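Local coordinates for bradyzoite pseudokinase 1 (Toxoplasma gondii, PDB 6M7Z), which is a divergent kinase-family protein lacking the glycine-rich loop and probably regulates the membrane ultrastructure of the parasitophorous vacuole, at residues Trp15-Tyr20 and Asp87-Val92; Arg81-Leu86 and Phe120-Phe125; Pro111-Tyr116 and Phe125-Lys130; Val146-Ala151 and Glu297-Glu302. All blocks are in the same frame, centred on the assembly; numbering follows the deposited sequence.

Contact 1: residues Trp15-Tyr20 and Asp87-Val92; sequences WSWMSY and DPKYSV
Trp17 and Met18 on the helix through 15-20 ride against Lys89 and Pro88 at the start of the second helix, the two axes crossing at 44° with a closest approach of 8.9 Å. The backbones come near enough for Trp17 CA to lie 5.6 Å from Lys89 CA, and what fills the gap is mostly the Trp17 side chain. Its indole is roofed on one face by the aliphatic part of Lys89: CG stands 3.8 Å from the centroid of the five-membered ring, 16° off the ring normal, which makes a clear CH-pi contact. Beyond CG the lysine runs on extended across the ring system, with CD 3.8 Å from Trp17 NE1 and CE 3.9 Å from Trp17 CZ2. The first torsion of Lys89 (chi1 -175°) turns CG away from the backbone N and sends the chain out over the indole face. Val92, one helical turn further on, brings CG2 obliquely to within 3.6 Å of Trp17 CE3. At the root of the side chain, Pro88 CG presses on Trp17 CB at 3.8 Å and also lies against the backbone of Met18. No hydrogen bond crosses the interface, so it is held by apolar packing. Tyr96, further along helix 88-101, meets both Trp17 and Tyr20 edge-to-face, while Tyr20 OH bonds to Glu100. Helix 14-23 thus covers one flank of helix 88-101, which lies between it and the sheet, with Ser91 touching Ile83 just past strand 76-82.

Contact 2: residues Arg81-Leu86 and Phe120-Phe125; sequences RLINLL and FLTYIF
Ile83 carries CG1 anti to its carbonyl carbon (chi1 -69°) and Thr122 holds CG2 in the same relation to its own, which lets the two branches meet obliquely at 3.8 Å, Ile83 CG1 against Thr122 CG2. That leaves Thr122 OG1 between its backbone N and carbonyl carbon, turned to Ser91 O, its hydrogen-bond partner on helix 88-101. On the other face of the sheet Leu82 CD1 touches Leu121 CD2 at 3.8 Å, and Leu121 continues into Leu35 and Leu38. The backbones run antiparallel. Arg81 and Thr122 form a hydrogen-bonded pair, with Arg81 N to Thr122 O at 3.1 Å and Thr122 N to Arg81 O at 2.9 Å; Leu82 and Leu121 form the non-hydrogen-bonded pair beside it. Past the strand end, Ile83 N still reaches Phe120 O at 2.8 Å, with a nearly straight N-H...O angle of 172°. The Arg81 guanidinium leaves the pairing, forming a salt bridge with Asp189 and a long, weak ion pair with Glu94. Two neighbouring strands of the antiparallel sheet, with helix 33-39 against the Leu121 face and helix 88-101 over the Thr122 face, are consistent with the N-terminal lobe of a protein kinase.

Contact 3: residues Pro111-Tyr116 and Phe125-Lys130; sequences PSLGEY and FHPLSK
His126 points the edge of its imidazole at Pro111 O: ND1 donates at 2.8 Å with an N-H...O angle of 175°, and the acceptor lies in the ring plane, although the donor stands 40° above the plane of the carbonyl. His126 CG is anti to its carbonyl carbon (chi1 -64°), which swings the ring to the Pro111 side. On the other side of the strand pair, Phe125 and Tyr116 run at about a right angle to each other, Tyr116 CD1 meeting Phe125 CE1 obliquely at 4.0 Å, while Gly114 O sits at the edge of the Phe125 ring. Leu113 lies alongside Phe125, CB to CB at 4.1 Å, and reaches with CD1 to His126 C at 3.6 Å. The two prolines cross obliquely, Pro111 CG to Pro127 CG at 3.9 Å. Two backbone bonds grip Phe125 from both ends: Leu113 N gives to Phe125 O, and Phe125 N to Gly114 O. Within 111-116, Ser112 OG takes the N-H of Gly114 in an ST turn and donates to Glu115 OE2, whose fellow oxygen OE1 bridges to Arg99. The contact joins the two strands of a beta hairpin at the end away from its turn, with Leu61 and Leu65 of helix 59-65 packed on Phe125. Since ND1 is the donor and His126 NE2 bonds to Lys79 NZ, the imidazole is pinned at both nitrogens and is probably neutral, its rotation set by a backbone carbonyl and a lysine.

Contact 4: residues Val146-Ala151 and Glu297-Glu302; sequences VQVLAA and EGLNFE
Leu299 lays its CD1 methyl on the helix 146-161, 3.8 Å from Ala151 CB and 3.9 Å from Gln147 CG, one turn apart. Its other methyl, CD2, comes more loosely to Val148 CG2 at 4.3 Å. Gln147 approaches from the opposite direction: with CG anti to the backbone N (chi1 -179°) and the chain extended beyond it, the carboxamide passes beside the leucine, NE2 being 4.0 Å from Leu299 CG. That nitrogen is spent on Leu295 O, just before the segment, so the amide pins the loop to the helix while its carbons do the packing. Phe301 touches with a ring corner, CE1 lying 4.0 Å from Ala151 CB and 3.8 Å from Ala151 O, which sits at the edge of the ring near its plane. Asn300, the N-cap of helix 301-306, accepts from Glu302 N through OD1 and so helps begin the helix that carries Phe301. Helix 146-161 is consistent with the long helix E of a kinase C-terminal lobe, and the loop before helix 301-306 packs on it. Between the two segments there is no hydrogen bond; a small apolar patch under Leu299 and Phe301 holds them, and Gln147 adds a polar tie to Leu295 O.

In the fold
From the N terminus, helix 14-23 waits through 66 residues, including strands 50-54 and 76-82, before contact 1 brings it to helix 88-101. Contact 2 opens at 81-86, before 87-92 arrives, and closes at 120-125, so contacts 1 and 2 cross along the chain. Contact 3 opens at 111-116 and closes after contact 2, crossing it in turn; the two share Phe125 and strand 121-127, and join three neighbouring strands of one sheet. These three contacts tie together what resembles the N-terminal lobe of a kinase. Contact 4 follows in series across the chain's centre from contacts 1 and 2, closing a 145-residue loop, about a third helical, between helix 146-161 and the lead into helix 301-306.

Contact 1: residues Trp15-Tyr20 and Asp87-Val92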
# COMPACT_ATOMS: atom_id res chain seq x y z
N TRP A 15 -21.53 2.71 -17.66
CA TRP A 15 -21.41 1.67 -18.69
C TRP A 15 -19.93 1.32 -18.93
O TRP A 15 -19.60 0.15 -19.19
CB TRP A 15 -22.13 2.09 -19.98
CG TRP A 15 -22.13 1.00 -21.02
CD1 TRP A 15 -23.01 -0.04 -21.11
CD2 TRP A 15 -21.22 0.84 -22.13
NE1 TRP A 15 -22.73 -0.82 -22.20
CE2 TRP A 15 -21.62 -0.32 -22.83
CE3 TRP A 15 -20.10 1.56 -22.60
CZ2 TRP A 15 -20.95 -0.77 -23.98
CZ3 TRP A 15 -19.45 1.10 -23.73
CH2 TRP A 15 -19.87 -0.05 -24.40
N SER A 16 -19.05 2.32 -18.83
CA SER A 16 -17.60 2.09 -18.92
C SER A 16 -17.13 1.10 -17.85
O SER A 16 -16.40 0.16 -18.17
CB SER A 16 -16.80 3.37 -18.81
OG SER A 16 -17.33 4.39 -19.62
N TRP A 17 -17.55 1.33 -16.59
CA TRP A 17 -17.12 0.52 -15.44
C TRP A 17 -17.68 -0.90 -15.58
O TRP A 17 -16.96 -1.87 -15.32
CB TRP A 17 -17.57 1.15 -14.11
CG TRP A 17 -16.78 2.36 -13.76
CD1 TRP A 17 -17.24 3.64 -13.63
CD2 TRP A 17 -15.37 2.43 -13.53
NE1 TRP A 17 -16.21 4.49 -13.32
CE2 TRP A 17 -15.05 3.77 -13.26
CE3 TRP A 17 -14.34 1.48 -13.52
CZ2 TRP A 17 -13.75 4.20 -12.99
CZ3 TRP A 17 -13.05 1.90 -13.27
CH2 TRP A 17 -12.76 3.24 -13.01
N MET A 18 -18.95 -1.00 -15.99
CA MET A 18 -19.58 -2.28 -16.17
C MET A 18 -18.85 -3.06 -17.27
O MET A 18 -18.57 -4.27 -17.12
CB MET A 18 -21.06 -2.14 -16.54
CG MET A 18 -21.79 -3.47 -16.56
SD MET A 18 -21.82 -4.25 -14.93
CE MET A 18 -22.29 -5.93 -15.33
N SER A 19 -18.54 -2.36 -18.36
CA SER A 19 -17.79 -2.96 -19.47
C SER A 19 -16.43 -3.44 -18.96
O SER A 19 -16.02 -4.55 -19.26
CB SER A 19 -17.64 -2.00 -20.62
OG SER A 19 -18.73 -2.14 -21.54
N TYR A 20 -15.75 -2.60 -18.16
CA TYR A 20 -14.42 -2.94 -17.68
C TYR A 20 -14.47 -4.17 -16.76
O TYR A 20 -13.58 -5.00 -16.80
CB TYR A 20 -13.74 -1.79 -16.95
CG TYR A 20 -12.26 -2.01 -16.83
CD1 TYR A 20 -11.40 -1.68 -17.87
CD2 TYR A 20 -11.71 -2.60 -15.70
CE1 TYR A 20 -10.04 -1.90 -17.78
CE2 TYR A 20 -10.35 -2.80 -15.58
CZ TYR A 20 -9.51 -2.46 -16.63
OH TYR A 20 -8.16 -2.66 -16.55
N ASP A 87 -23.36 -0.41 -8.81
CA ASP A 87 -22.16 0.41 -8.69
C ASP A 87 -20.91 -0.44 -8.96
O ASP A 87 -20.14 -0.77 -8.06
CB ASP A 87 -22.10 1.05 -7.31
CG ASP A 87 -20.89 1.94 -7.11
OD1 ASP A 87 -20.41 2.48 -8.14
OD2 ASP A 87 -20.42 2.05 -5.95
N PRO A 88 -20.64 -0.80 -10.23
CA PRO A 88 -19.50 -1.66 -10.55
C PRO A 88 -18.14 -1.01 -10.22
O PRO A 88 -17.16 -1.72 -9.95
CB PRO A 88 -19.65 -1.90 -12.06
CG PRO A 88 -20.44 -0.72 -12.56
CD PRO A 88 -21.39 -0.38 -11.43
N LYS A 89 -18.10 0.33 -10.21
CA LYS A 89 -16.90 1.06 -9.92
C LYS A 89 -16.26 0.58 -8.61
O LYS A 89 -15.05 0.35 -8.53
CB LYS A 89 -17.18 2.56 -9.88
CG LYS A 89 -15.91 3.40 -9.70
CD LYS A 89 -16.12 4.88 -9.57
CE LYS A 89 -14.78 5.57 -9.54
NZ LYS A 89 -14.91 7.03 -9.74
N TYR A 90 -17.08 0.42 -7.57
CA TYR A 90 -16.56 0.09 -6.26
C TYR A 90 -15.72 -1.20 -6.33
O TYR A 90 -14.73 -1.31 -5.62
CB TYR A 90 -17.68 0.06 -5.21
CG TYR A 90 -17.43 -0.85 -4.04
CD1 TYR A 90 -17.82 -2.19 -4.11
CD2 TYR A 90 -16.78 -0.42 -2.89
CE1 TYR A 90 -17.54 -3.07 -3.08
CE2 TYR A 90 -16.52 -1.29 -1.84
CZ TYR A 90 -16.89 -2.62 -1.95
OH TYR A 90 -16.67 -3.53 -0.95
N SER A 91 -16.09 -2.16 -7.20
CA SER A 91 -15.41 -3.48 -7.20
C SER A 91 -14.26 -3.56 -8.20
O SER A 91 -13.40 -4.45 -8.04
CB SER A 91 -16.38 -4.63 -7.37
OG SER A 91 -16.90 -4.67 -8.68
N VAL A 92 -14.21 -2.67 -9.19
CA VAL A 92 -13.18 -2.76 -10.24
C VAL A 92 -12.25 -1.55 -10.27
O VAL A 92 -11.32 -1.56 -11.09
CB VAL A 92 -13.79 -3.01 -11.63
CG1 VAL A 92 -14.67 -4.23 -11.62
CG2 VAL A 92 -14.56 -1.82 -12.15

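Contact 2: residues Arg81-Leu86 and Phe120-Phe125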
# COMPACT_ATOMS: atom_id res chain seq x y z
N ARG A 81 -13.66 -8.27 -3.19
CA ARG A 81 -14.78 -7.34 -3.05
C ARG A 81 -16.01 -7.97 -3.73
O ARG A 81 -15.91 -8.58 -4.81
CB ARG A 81 -14.51 -5.99 -3.72
CG ARG A 81 -13.63 -5.02 -2.95
CD ARG A 81 -13.55 -3.65 -3.56
NE ARG A 81 -13.34 -2.55 -2.60
CZ ARG A 81 -12.15 -2.04 -2.28
NH1 ARG A 81 -11.05 -2.67 -2.64
NH2 ARG A 81 -12.08 -0.89 -1.63
N LEU A 82 -17.17 -7.77 -3.10
CA LEU A 82 -18.43 -8.20 -3.63
C LEU A 82 -18.79 -7.29 -4.82
O LEU A 82 -18.75 -6.08 -4.70
CB LEU A 82 -19.48 -8.10 -2.52
CG LEU A 82 -20.76 -8.90 -2.73
CD1 LEU A 82 -20.48 -10.40 -2.72
CD2 LEU A 82 -21.81 -8.52 -1.70
N ILE A 83 -19.10 -7.90 -5.97
CA ILE A 83 -19.56 -7.16 -7.14
C ILE A 83 -20.96 -6.59 -6.85
O ILE A 83 -21.87 -7.32 -6.46
CB ILE A 83 -19.58 -8.04 -8.40
CG1 ILE A 83 -18.15 -8.40 -8.84
CG2 ILE A 83 -20.37 -7.37 -9.51
CD1 ILE A 83 -18.10 -9.53 -9.88
N ASN A 84 -21.10 -5.28 -7.02
CA ASN A 84 -22.36 -4.58 -6.90
C ASN A 84 -22.78 -4.12 -8.30
O ASN A 84 -22.11 -3.28 -8.88
CB ASN A 84 -22.23 -3.40 -5.94
CG ASN A 84 -23.52 -2.66 -5.71
OD1 ASN A 84 -24.53 -2.95 -6.33
ND2 ASN A 84 -23.52 -1.68 -4.82
N LEU A 85 -23.88 -4.67 -8.82
CA LEU A 85 -24.31 -4.39 -10.21
C LEU A 85 -24.92 -2.97 -10.34
O LEU A 85 -25.03 -2.47 -11.45
CB LEU A 85 -25.32 -5.47 -10.64
CG LEU A 85 -24.83 -6.91 -10.58
CD1 LEU A 85 -26.02 -7.87 -10.71
CD2 LEU A 85 -23.75 -7.20 -11.64
N LEU A 86 -25.28 -2.32 -9.23
CA LEU A 86 -25.73 -0.92 -9.23
C LEU A 86 -24.55 0.06 -9.21
O LEU A 86 -24.72 1.22 -9.55
CB LEU A 86 -26.65 -0.66 -8.04
CG LEU A 86 -27.90 -1.55 -7.99
CD1 LEU A 86 -28.73 -1.22 -6.76
CD2 LEU A 86 -28.71 -1.44 -9.26
N PHE A 120 -19.32 -13.54 -8.38
CA PHE A 120 -19.84 -12.46 -7.48
C PHE A 120 -18.74 -11.63 -6.80
O PHE A 120 -19.07 -10.71 -6.05
CB PHE A 120 -20.75 -13.05 -6.40
CG PHE A 120 -21.56 -14.24 -6.85
CD1 PHE A 120 -22.66 -14.07 -7.70
CD2 PHE A 120 -21.21 -15.52 -6.45
CE1 PHE A 120 -23.40 -15.17 -8.12
CE2 PHE A 120 -21.95 -16.61 -6.87
CZ PHE A 120 -23.05 -16.44 -7.70
N LEU A 121 -17.46 -11.96 -7.04
CA LEU A 121 -16.33 -11.29 -6.40
C LEU A 121 -15.33 -10.82 -7.45
O LEU A 121 -15.16 -11.48 -8.45
CB LEU A 121 -15.64 -12.27 -5.45
CG LEU A 121 -16.49 -12.85 -4.33
CD1 LEU A 121 -15.75 -13.95 -3.60
CD2 LEU A 121 -16.94 -11.75 -3.36
N THR A 122 -14.64 -9.71 -7.18
CA THR A 122 -13.38 -9.40 -7.85
C THR A 122 -12.22 -9.72 -6.90
O THR A 122 -12.40 -9.68 -5.67
CB THR A 122 -13.31 -7.93 -8.29
OG1 THR A 122 -13.38 -7.09 -7.13
CG2 THR A 122 -14.43 -7.57 -9.26
N TYR A 123 -11.05 -10.04 -7.48
CA TYR A 123 -9.87 -10.46 -6.75
C TYR A 123 -8.65 -9.64 -7.20
O TYR A 123 -8.48 -9.39 -8.39
CB TYR A 123 -9.54 -11.93 -6.99
CG TYR A 123 -10.59 -12.94 -6.63
CD1 TYR A 123 -11.72 -13.11 -7.40
CD2 TYR A 123 -10.41 -13.79 -5.56
CE1 TYR A 123 -12.68 -14.05 -7.09
CE2 TYR A 123 -11.37 -14.74 -5.22
CZ TYR A 123 -12.49 -14.89 -6.01
OH TYR A 123 -13.43 -15.83 -5.69
N ILE A 124 -7.80 -9.24 -6.25
CA ILE A 124 -6.47 -8.76 -6.50
C ILE A 124 -5.52 -9.58 -5.64
O ILE A 124 -5.69 -9.64 -4.43
CB ILE A 124 -6.30 -7.26 -6.18
CG1 ILE A 124 -7.27 -6.38 -6.96
CG2 ILE A 124 -4.85 -6.82 -6.40
CD1 ILE A 124 -7.07 -4.91 -6.70
N PHE A 125 -4.50 -10.17 -6.26
CA PHE A 125 -3.51 -10.91 -5.54
C PHE A 125 -2.30 -10.00 -5.29
O PHE A 125 -1.93 -9.17 -6.12
CB PHE A 125 -3.20 -12.21 -6.29
CG PHE A 125 -4.33 -13.21 -6.25
CD1 PHE A 125 -5.35 -13.17 -7.18
CD2 PHE A 125 -4.39 -14.18 -5.25
CE1 PHE A 125 -6.41 -14.07 -7.12
CE2 PHE A 125 -5.45 -15.07 -5.19
CZ PHE A 125 -6.46 -15.02 -6.12

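Contact 3: residues Pro111-Tyr116 and Phe125-Lys130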
# COMPACT_ATOMS: atom_id res chain seq x y z
N PRO A 111 2.82 -4.13 -5.14
CA PRO A 111 2.57 -4.74 -6.44
C PRO A 111 1.36 -5.68 -6.47
O PRO A 111 1.06 -6.33 -5.46
CB PRO A 111 3.85 -5.53 -6.74
CG PRO A 111 4.50 -5.80 -5.38
CD PRO A 111 3.97 -4.73 -4.45
N SER A 112 0.69 -5.73 -7.62
CA SER A 112 -0.36 -6.71 -7.93
C SER A 112 0.27 -7.91 -8.65
O SER A 112 1.09 -7.72 -9.52
CB SER A 112 -1.43 -6.08 -8.78
OG SER A 112 -2.32 -7.09 -9.26
N LEU A 113 -0.16 -9.13 -8.30
CA LEU A 113 0.24 -10.36 -9.00
C LEU A 113 -0.83 -10.81 -10.00
O LEU A 113 -0.67 -11.83 -10.65
CB LEU A 113 0.46 -11.47 -7.97
CG LEU A 113 1.53 -11.19 -6.92
CD1 LEU A 113 1.63 -12.37 -5.95
CD2 LEU A 113 2.88 -10.88 -7.56
N GLY A 114 -1.93 -10.06 -10.10
CA GLY A 114 -3.03 -10.40 -11.00
C GLY A 114 -4.38 -9.97 -10.46
O GLY A 114 -4.60 -9.99 -9.24
N GLU A 115 -5.28 -9.59 -11.37
CA GLU A 115 -6.65 -9.17 -11.06
C GLU A 115 -7.62 -10.10 -11.80
O GLU A 115 -7.44 -10.35 -12.97
CB GLU A 115 -6.88 -7.71 -11.45
CG GLU A 115 -5.74 -6.78 -11.09
CD GLU A 115 -4.49 -6.85 -11.98
OE1 GLU A 115 -4.61 -7.24 -13.17
OE2 GLU A 115 -3.40 -6.51 -11.49
N TYR A 116 -8.64 -10.58 -11.10
CA TYR A 116 -9.60 -11.54 -11.66
C TYR A 116 -11.02 -11.21 -11.20
O TYR A 116 -11.22 -10.46 -10.27
CB TYR A 116 -9.21 -12.97 -11.29
CG TYR A 116 -7.83 -13.36 -11.75
CD1 TYR A 116 -6.72 -13.05 -10.97
CD2 TYR A 116 -7.62 -13.97 -12.98
CE1 TYR A 116 -5.44 -13.37 -11.39
CE2 TYR A 116 -6.35 -14.33 -13.39
CZ TYR A 116 -5.25 -14.03 -12.60
OH TYR A 116 -3.99 -14.37 -13.01
N PHE A 125 -4.50 -10.17 -6.26
CA PHE A 125 -3.51 -10.91 -5.54
C PHE A 125 -2.30 -10.00 -5.29
O PHE A 125 -1.93 -9.17 -6.12
CB PHE A 125 -3.20 -12.21 -6.29
CG PHE A 125 -4.33 -13.21 -6.25
CD1 PHE A 125 -5.35 -13.17 -7.18
CD2 PHE A 125 -4.39 -14.18 -5.25
CE1 PHE A 125 -6.41 -14.07 -7.12
CE2 PHE A 125 -5.45 -15.07 -5.19
CZ PHE A 125 -6.46 -15.02 -6.12
N HIS A 126 -1.72 -10.14 -4.09
CA HIS A 126 -0.53 -9.43 -3.67
C HIS A 126 0.46 -10.43 -3.10
O HIS A 126 0.06 -11.49 -2.63
CB HIS A 126 -0.85 -8.39 -2.59
CG HIS A 126 -1.73 -7.29 -3.05
ND1 HIS A 126 -1.34 -6.40 -4.02
CD2 HIS A 126 -2.96 -6.92 -2.65
CE1 HIS A 126 -2.32 -5.53 -4.22
NE2 HIS A 126 -3.34 -5.84 -3.40
N PRO A 127 1.77 -10.09 -3.03
CA PRO A 127 2.70 -10.86 -2.23
C PRO A 127 2.18 -10.81 -0.78
O PRO A 127 1.62 -9.79 -0.36
CB PRO A 127 4.04 -10.13 -2.36
CG PRO A 127 3.87 -9.16 -3.51
CD PRO A 127 2.39 -8.91 -3.66
N LEU A 128 2.34 -11.92 -0.05
CA LEU A 128 1.92 -11.94 1.33
C LEU A 128 2.95 -11.17 2.14
O LEU A 128 4.11 -11.55 2.20
CB LEU A 128 1.82 -13.39 1.81
CG LEU A 128 1.47 -13.55 3.27
CD1 LEU A 128 0.19 -12.78 3.63
CD2 LEU A 128 1.35 -15.05 3.59
N SER A 129 2.53 -10.05 2.74
CA SER A 129 3.44 -9.15 3.44
C SER A 129 3.80 -9.75 4.80
O SER A 129 3.04 -10.56 5.36
CB SER A 129 2.84 -7.78 3.57
OG SER A 129 2.12 -7.64 4.79
N LYS A 130 4.96 -9.35 5.32
CA LYS A 130 5.41 -9.73 6.65
C LYS A 130 4.58 -9.02 7.72
O LYS A 130 4.51 -9.51 8.83
CB LYS A 130 6.89 -9.40 6.84
CG LYS A 130 7.86 -10.30 6.10
CD LYS A 130 8.17 -11.63 6.84
CE LYS A 130 8.38 -12.81 5.92
NZ LYS A 130 7.84 -14.07 6.49

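Contact 4: residues Val146-Ala151 and Glu297-Glu302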
# COMPACT_ATOMS: atom_id res chain seq x y z
N VAL A 146 14.53 4.79 12.11
CA VAL A 146 13.45 5.77 12.00
C VAL A 146 13.70 6.70 10.80
O VAL A 146 12.78 7.06 10.07
CB VAL A 146 13.32 6.57 13.30
CG1 VAL A 146 12.40 7.77 13.16
CG2 VAL A 146 12.83 5.67 14.42
N GLN A 147 14.95 7.11 10.63
CA GLN A 147 15.33 8.06 9.60
C GLN A 147 15.01 7.47 8.21
O GLN A 147 14.42 8.13 7.36
CB GLN A 147 16.82 8.38 9.73
CG GLN A 147 17.33 9.37 8.71
CD GLN A 147 18.84 9.37 8.59
OE1 GLN A 147 19.50 8.36 8.84
NE2 GLN A 147 19.38 10.52 8.23
N VAL A 148 15.39 6.21 8.02
CA VAL A 148 15.28 5.55 6.72
C VAL A 148 13.82 5.19 6.44
O VAL A 148 13.37 5.29 5.30
CB VAL A 148 16.20 4.31 6.64
CG1 VAL A 148 16.00 3.54 5.34
CG2 VAL A 148 17.66 4.71 6.80
N LEU A 149 13.08 4.79 7.49
CA LEU A 149 11.67 4.42 7.34
C LEU A 149 10.87 5.65 6.89
O LEU A 149 10.09 5.59 5.94
CB LEU A 149 11.11 3.87 8.65
CG LEU A 149 9.63 3.50 8.63
CD1 LEU A 149 9.31 2.53 7.52
CD2 LEU A 149 9.23 2.88 9.95
N ALA A 150 11.12 6.77 7.57
CA ALA A 150 10.44 8.03 7.27
C ALA A 150 10.74 8.45 5.83
O ALA A 150 9.86 8.91 5.13
CB ALA A 150 10.85 9.08 8.26
N ALA A 151 11.99 8.28 5.41
CA ALA A 151 12.42 8.67 4.07
C ALA A 151 11.76 7.75 3.02
O ALA A 151 11.31 8.22 1.98
CB ALA A 151 13.93 8.64 3.97
N GLU A 297 19.51 14.34 5.85
CA GLU A 297 20.84 14.67 5.32
C GLU A 297 21.76 13.44 5.44
O GLU A 297 21.79 12.77 6.46
CB GLU A 297 21.44 15.90 6.01
CG GLU A 297 20.93 17.19 5.42
CD GLU A 297 21.18 18.43 6.25
OE1 GLU A 297 22.11 18.40 7.09
OE2 GLU A 297 20.45 19.41 6.05
N GLY A 298 22.49 13.18 4.35
CA GLY A 298 23.38 12.03 4.23
C GLY A 298 22.73 10.85 3.53
O GLY A 298 23.41 9.86 3.24
N LEU A 299 21.42 10.94 3.25
CA LEU A 299 20.68 9.86 2.58
C LEU A 299 20.65 10.11 1.06
O LEU A 299 20.41 11.22 0.61
CB LEU A 299 19.25 9.79 3.12
CG LEU A 299 19.07 9.09 4.46
CD1 LEU A 299 17.61 9.13 4.86
CD2 LEU A 299 19.57 7.65 4.39
N ASN A 300 20.87 9.03 0.30
CA ASN A 300 20.70 9.01 -1.14
C ASN A 300 19.25 8.63 -1.44
O ASN A 300 18.90 7.43 -1.44
CB ASN A 300 21.69 8.05 -1.81
CG ASN A 300 21.62 8.10 -3.32
OD1 ASN A 300 20.94 8.95 -3.90
ND2 ASN A 300 22.33 7.19 -3.97
N PHE A 301 18.42 9.64 -1.72
CA PHE A 301 17.01 9.45 -2.04
C PHE A 301 16.82 8.63 -3.32
O PHE A 301 15.81 7.96 -3.46
CB PHE A 301 16.28 10.80 -2.13
CG PHE A 301 15.56 11.17 -0.86
CD1 PHE A 301 14.36 10.55 -0.53
CD2 PHE A 301 16.08 12.11 0.02
CE1 PHE A 301 13.72 10.85 0.66
CE2 PHE A 301 15.43 12.41 1.20
CZ PHE A 301 14.25 11.79 1.52
N GLU A 302 17.79 8.67 -4.24
CA GLU A 302 17.69 7.92 -5.49
C GLU A 302 17.64 6.41 -5.18
O GLU A 302 16.92 5.68 -5.86
CB GLU A 302 18.82 8.28 -6.46
CG GLU A 302 18.44 7.96 -7.91
CD GLU A 302 19.38 8.47 -8.98
OE1 GLU A 302 20.60 8.17 -8.91
OE2 GLU A 302 18.89 9.16 -9.92